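Local coordinates for De novo designed protein CA01 (Synthetic construct, PDB 5E6G), which has no known natural function, being a computationally designed all-helical protein made to explore structurally distinct folds through evolution-inspired design, at residues E35-L38 with K39-N43; E76-I80 with P81-Q85. All blocks are in the same frame, centred on the assembly; numbering follows the deposited sequence.

Interaction 1 (E35-L38 with K39-N43); sequences EKIL and KQLEN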
loop_
_atom_site.group_PDB
_atom_site.type_symbol
_atom_site.label_atom_id
_atom_site.label_comp_id
_atom_site.label_asym_id
_atom_site.label_seq_id
_atom_site.Cartn_x
_atom_site.Cartn_y
_atom_site.Cartn_z
ATOM N N GLU A 35 4.076 2.614 8.351
ATOM C CA GLU A 35 5.294 3.345 8.698
ATOM C C GLU A 35 6.533 2.475 8.529
ATOM O O GLU A 35 7.509 2.891 7.906
ATOM C CB GLU A 35 5.226 3.867 10.135
ATOM C CG GLU A 35 4.675 5.276 10.260
ATOM C CD GLU A 35 4.877 5.857 11.646
ATOM O OE1 GLU A 35 5.960 6.423 11.902
ATOM O OE2 GLU A 35 3.953 5.745 12.480
ATOM N N LYS A 36 6.493 1.268 9.086
ATOM C CA LYS A 36 7.635 0.363 9.008
ATOM C C LYS A 36 7.793 -0.168 7.584
ATOM O O LYS A 36 8.911 -0.360 7.111
ATOM C CB LYS A 36 7.482 -0.791 10.008
ATOM C CG LYS A 36 6.565 -1.916 9.560
ATOM C CD LYS A 36 5.822 -2.532 10.735
ATOM C CE LYS A 36 5.023 -3.757 10.313
ATOM N NZ LYS A 36 4.391 -3.597 8.972
ATOM N N ILE A 37 6.669 -0.386 6.904
ATOM C CA ILE A 37 6.673 -0.848 5.518
ATOM C C ILE A 37 7.413 0.137 4.618
ATOM O O ILE A 37 8.217 -0.263 3.776
ATOM C CB ILE A 37 5.232 -1.050 4.990
ATOM C CG1 ILE A 37 4.633 -2.330 5.572
ATOM C CG2 ILE A 37 5.209 -1.133 3.463
ATOM C CD1 ILE A 37 3.135 -2.482 5.342
ATOM N N LEU A 38 7.127 1.424 4.794
ATOM C CA LEU A 38 7.796 2.471 4.030
ATOM C C LEU A 38 9.297 2.449 4.290
ATOM O O LEU A 38 10.096 2.722 3.397
ATOM C CB LEU A 38 7.224 3.844 4.383
ATOM C CG LEU A 38 5.865 4.182 3.768
ATOM C CD1 LEU A 38 5.155 5.244 4.593
ATOM C CD2 LEU A 38 6.034 4.645 2.327
ATOM N N LYS A 39 9.668 2.123 5.524
ATOM C CA LYS A 39 11.070 2.042 5.911
ATOM C C LYS A 39 11.720 0.835 5.244
ATOM O O LYS A 39 12.836 0.919 4.732
ATOM C CB LYS A 39 11.200 1.948 7.432
ATOM C CG LYS A 39 12.344 2.761 8.017
ATOM C CD LYS A 39 12.191 2.922 9.523
ATOM C CE LYS A 39 11.151 3.977 9.879
ATOM N NZ LYS A 39 11.611 5.352 9.541
ATOM N N GLN A 40 11.005 -0.285 5.249
ATOM C CA GLN A 40 11.461 -1.496 4.582
ATOM C C GLN A 40 11.615 -1.267 3.081
ATOM O O GLN A 40 12.597 -1.695 2.479
ATOM C CB GLN A 40 10.487 -2.647 4.841
ATOM C CG GLN A 40 10.471 -3.125 6.285
ATOM C CD GLN A 40 9.376 -4.136 6.560
ATOM O OE1 GLN A 40 8.345 -4.155 5.885
ATOM N NE2 GLN A 40 9.596 -4.988 7.556
ATOM N N LEU A 41 10.644 -0.582 2.486
ATOM C CA LEU A 41 10.666 -0.310 1.053
ATOM C C LEU A 41 11.851 0.575 0.669
ATOM O O LEU A 41 12.416 0.425 -0.414
ATOM C CB LEU A 41 9.354 0.347 0.612
ATOM C CG LEU A 41 8.128 -0.571 0.577
ATOM C CD1 LEU A 41 6.846 0.239 0.459
ATOM C CD2 LEU A 41 8.232 -1.566 -0.569
ATOM N N GLU A 42 12.221 1.497 1.556
ATOM C CA GLU A 42 13.386 2.348 1.326
ATOM C C GLU A 42 14.639 1.502 1.144
ATOM O O GLU A 42 15.452 1.757 0.255
ATOM C CB GLU A 42 13.590 3.328 2.484
ATOM C CG GLU A 42 12.762 4.599 2.391
ATOM C CD GLU A 42 13.202 5.654 3.390
ATOM O OE1 GLU A 42 14.400 6.015 3.390
ATOM O OE2 GLU A 42 12.351 6.119 4.178
ATOM N N ASN A 43 14.788 0.490 1.994
ATOM C CA ASN A 43 15.937 -0.401 1.923
ATOM C C ASN A 43 15.913 -1.226 0.639
ATOM O O ASN A 43 16.921 -1.330 -0.057
ATOM C CB ASN A 43 15.973 -1.325 3.141
ATOM C CG ASN A 43 17.352 -1.918 3.384
ATOM O OD1 ASN A 43 18.367 -1.232 3.261
ATOM N ND2 ASN A 43 17.392 -3.199 3.725
#
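Ile37 and Leu41 sit one turn apart on helix 24-50 of this all-helical fold, an i/i+4 pair on the face turned toward helix 121-130. Their side chains lie side by side and point the same way, with Ile37 CG2 against Leu41 CD1 at 3.7 Å. Ile37 carries CG1 beside its backbone N (chi1 -75°), which puts the CG2 branch anti to that N and on the side of Leu41. Phe130 of helix 121-130 packs on both residues. Under them runs ordinary alpha-helical bonding: Leu41 N gives its hydrogen to Ile37 O at 2.8 Å, and Gln40 N does the same to Lys36 O, also at 2.8 Å. The bond from Glu42 N to Leu38 O is longer, 3.1 Å. Gln40 folds back along the helix, its CG beside its own N (chi1 -68°) and 3.3 Å from Lys36 O, then stays extended so that OE1 comes within 3.7 Å of Ile37 CA. There OE1 accepts a hydrogen bond from Arg126 NH1, tying this turn to helix 121-130. An alanine in place of Gln40 removes the amide and would probably leave that Arg126 nitrogen without this acceptor and the guanidinium freer to turn. The Gln40 and Ile37 side chains cross obliquely, bringing Gln40 OE1 to 4.1 Å from Ile37 CG1.

Interaction 2 (E76-I80 with P81-Q85); sequences EGVRI and PEAVQ
The N-terminus of helix 80-93 is built here, right after a Schellman motif at Gly77 closes helix 54-75, with Arg79 in the N-cap position. Arg79 O accepts from Ala83 N at 2.9 Å, almost in line with the carbonyl bond (C=O...N 164°), and Ile80 O takes Val84 N at 3.2 Å. Pro81 fits the first turn, where no helical carbonyl lies one turn back, so its missing N-H costs nothing. The Arg79 side chain starts with CG wedged between its backbone N and carbonyl carbon (chi1 65°), which carries it over the start of the helix. Its CG meets Glu82 CB at 3.6 Å, while Arg79 NH1 comes 3.7 Å from Pro81 CG and Pro81 CD lies over one face of the guanidinium, offset toward its rim. Arg79 NE forms a salt bridge with a bound phosphate, probably from the crystallisation liquor. The Val78 and Glu82 side chains cross at about a right angle, Val78 CG1 3.8 Å from Glu82 CB, and Ala83 packs on Leu73 and Leu74 of helix 54-75. A water bridges the N-cap residue and the first turn, accepting from Arg79 N at 2.9 Å and donating to Glu82 OE1 at 2.6 Å.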
loop_
_atom_site.group_PDB
_atom_site.type_symbol
_atom_site.label_atom_id
_atom_site.label_comp_id
_atom_site.label_asym_id
_atom_site.label_seq_id
_atom_site.Cartn_x
_atom_site.Cartn_y
_atom_site.Cartn_z
ATOM N N GLU A 76 -5.510 11.601 7.637
ATOM C CA GLU A 76 -6.483 12.658 7.384
ATOM C C GLU A 76 -7.878 12.274 7.880
ATOM O O GLU A 76 -8.836 13.029 7.713
ATOM C CB GLU A 76 -6.521 12.973 5.888
ATOM C CG GLU A 76 -5.507 14.009 5.438
ATOM C CD GLU A 76 -5.746 15.374 6.053
ATOM O OE1 GLU A 76 -6.374 16.229 5.388
ATOM O OE2 GLU A 76 -5.306 15.590 7.203
ATOM N N GLY A 77 -7.988 11.098 8.485
ATOM C CA GLY A 77 -9.248 10.644 9.048
ATOM C C GLY A 77 -10.174 9.998 8.034
ATOM O O GLY A 77 -11.327 9.707 8.345
ATOM N N VAL A 78 -9.678 9.773 6.823
ATOM C CA VAL A 78 -10.474 9.131 5.783
ATOM C C VAL A 78 -10.732 7.669 6.144
ATOM O O VAL A 78 -9.821 6.958 6.573
ATOM C CB VAL A 78 -9.779 9.209 4.410
ATOM C CG1 VAL A 78 -10.631 8.547 3.336
ATOM C CG2 VAL A 78 -9.494 10.655 4.043
ATOM N N ARG A 79 -11.976 7.228 5.972
ATOM C CA ARG A 79 -12.348 5.850 6.277
ATOM C C ARG A 79 -11.594 4.882 5.363
ATOM O O ARG A 79 -11.237 5.225 4.237
ATOM C CB ARG A 79 -13.862 5.658 6.142
ATOM C CG ARG A 79 -14.401 5.833 4.729
ATOM C CD ARG A 79 -15.885 6.172 4.748
ATOM N NE ARG A 79 -16.654 5.222 5.547
ATOM C CZ ARG A 79 -17.137 4.069 5.092
ATOM N NH1 ARG A 79 -16.940 3.702 3.832
ATOM N NH2 ARG A 79 -17.822 3.277 5.905
ATOM N N ILE A 80 -11.354 3.674 5.858
ATOM C CA ILE A 80 -10.470 2.727 5.180
ATOM C C ILE A 80 -10.955 2.328 3.782
ATOM O O ILE A 80 -10.151 2.285 2.849
ATOM C CB ILE A 80 -10.271 1.462 6.042
ATOM C CG1 ILE A 80 -9.502 1.825 7.314
ATOM C CG2 ILE A 80 -9.505 0.388 5.272
ATOM C CD1 ILE A 80 -9.621 0.806 8.422
ATOM N N PRO A 81 -12.259 2.032 3.625
ATOM C CA PRO A 81 -12.741 1.676 2.282
ATOM C C PRO A 81 -12.527 2.794 1.263
ATOM O O PRO A 81 -12.184 2.520 0.113
ATOM C CB PRO A 81 -14.238 1.420 2.497
ATOM C CG PRO A 81 -14.371 1.108 3.949
ATOM C CD PRO A 81 -13.328 1.934 4.634
ATOM N N GLU A 82 -12.723 4.037 1.690
ATOM C CA GLU A 82 -12.556 5.185 0.806
ATOM C C GLU A 82 -11.076 5.445 0.527
ATOM O O GLU A 82 -10.706 5.827 -0.583
ATOM C CB GLU A 82 -13.209 6.431 1.416
ATOM C CG GLU A 82 -13.225 7.642 0.488
ATOM C CD GLU A 82 -13.863 8.865 1.124
ATOM O OE1 GLU A 82 -14.388 8.747 2.250
ATOM O OE2 GLU A 82 -13.841 9.945 0.494
ATOM N N ALA A 83 -10.238 5.232 1.538
ATOM C CA ALA A 83 -8.797 5.435 1.404
ATOM C C ALA A 83 -8.225 4.557 0.296
ATOM O O ALA A 83 -7.407 5.009 -0.507
ATOM C CB ALA A 83 -8.095 5.147 2.724
ATOM N N VAL A 84 -8.663 3.302 0.261
ATOM C CA VAL A 84 -8.243 2.367 -0.774
ATOM C C VAL A 84 -8.578 2.910 -2.160
ATOM O O VAL A 84 -7.735 2.906 -3.055
ATOM C CB VAL A 84 -8.910 0.983 -0.584
ATOM C CG1 VAL A 84 -8.647 0.071 -1.780
ATOM C CG2 VAL A 84 -8.415 0.331 0.696
ATOM N N GLN A 85 -9.807 3.385 -2.330
ATOM C CA GLN A 85 -10.265 3.867 -3.630
ATOM C C GLN A 85 -9.552 5.151 -4.048
ATOM O O GLN A 85 -9.207 5.320 -5.217
ATOM C CB GLN A 85 -11.779 4.094 -3.611
ATOM C CG GLN A 85 -12.590 2.837 -3.327
ATOM C CD GLN A 85 -12.417 1.771 -4.393
ATOM O OE1 GLN A 85 -12.257 2.075 -5.577
ATOM N NE2 GLN A 85 -12.443 0.510 -3.977
HETATM O O HOH W 1 -13.920 9.033 4.827
#

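Interaction 1 belongs to the middle of helix 24-50 and interaction 2 to the start of helix 80-93, on opposite sides of the chain's centre. Their centres are about 21 Å apart and their nearest atoms about 12 Å, so they do not touch. What connects them is shared neighbours: helix 54-75 meets Leu38 and Leu41 through Tyr64 and Tyr60, and Ile80 through Leu74, while helix 121-130 lies against both contacts, with Phe124 on Ile80 and Val84. One contact is mid-helix packing, the other a helix start. The bound phosphate, at Arg79, lies at interaction 2, and no active site is known.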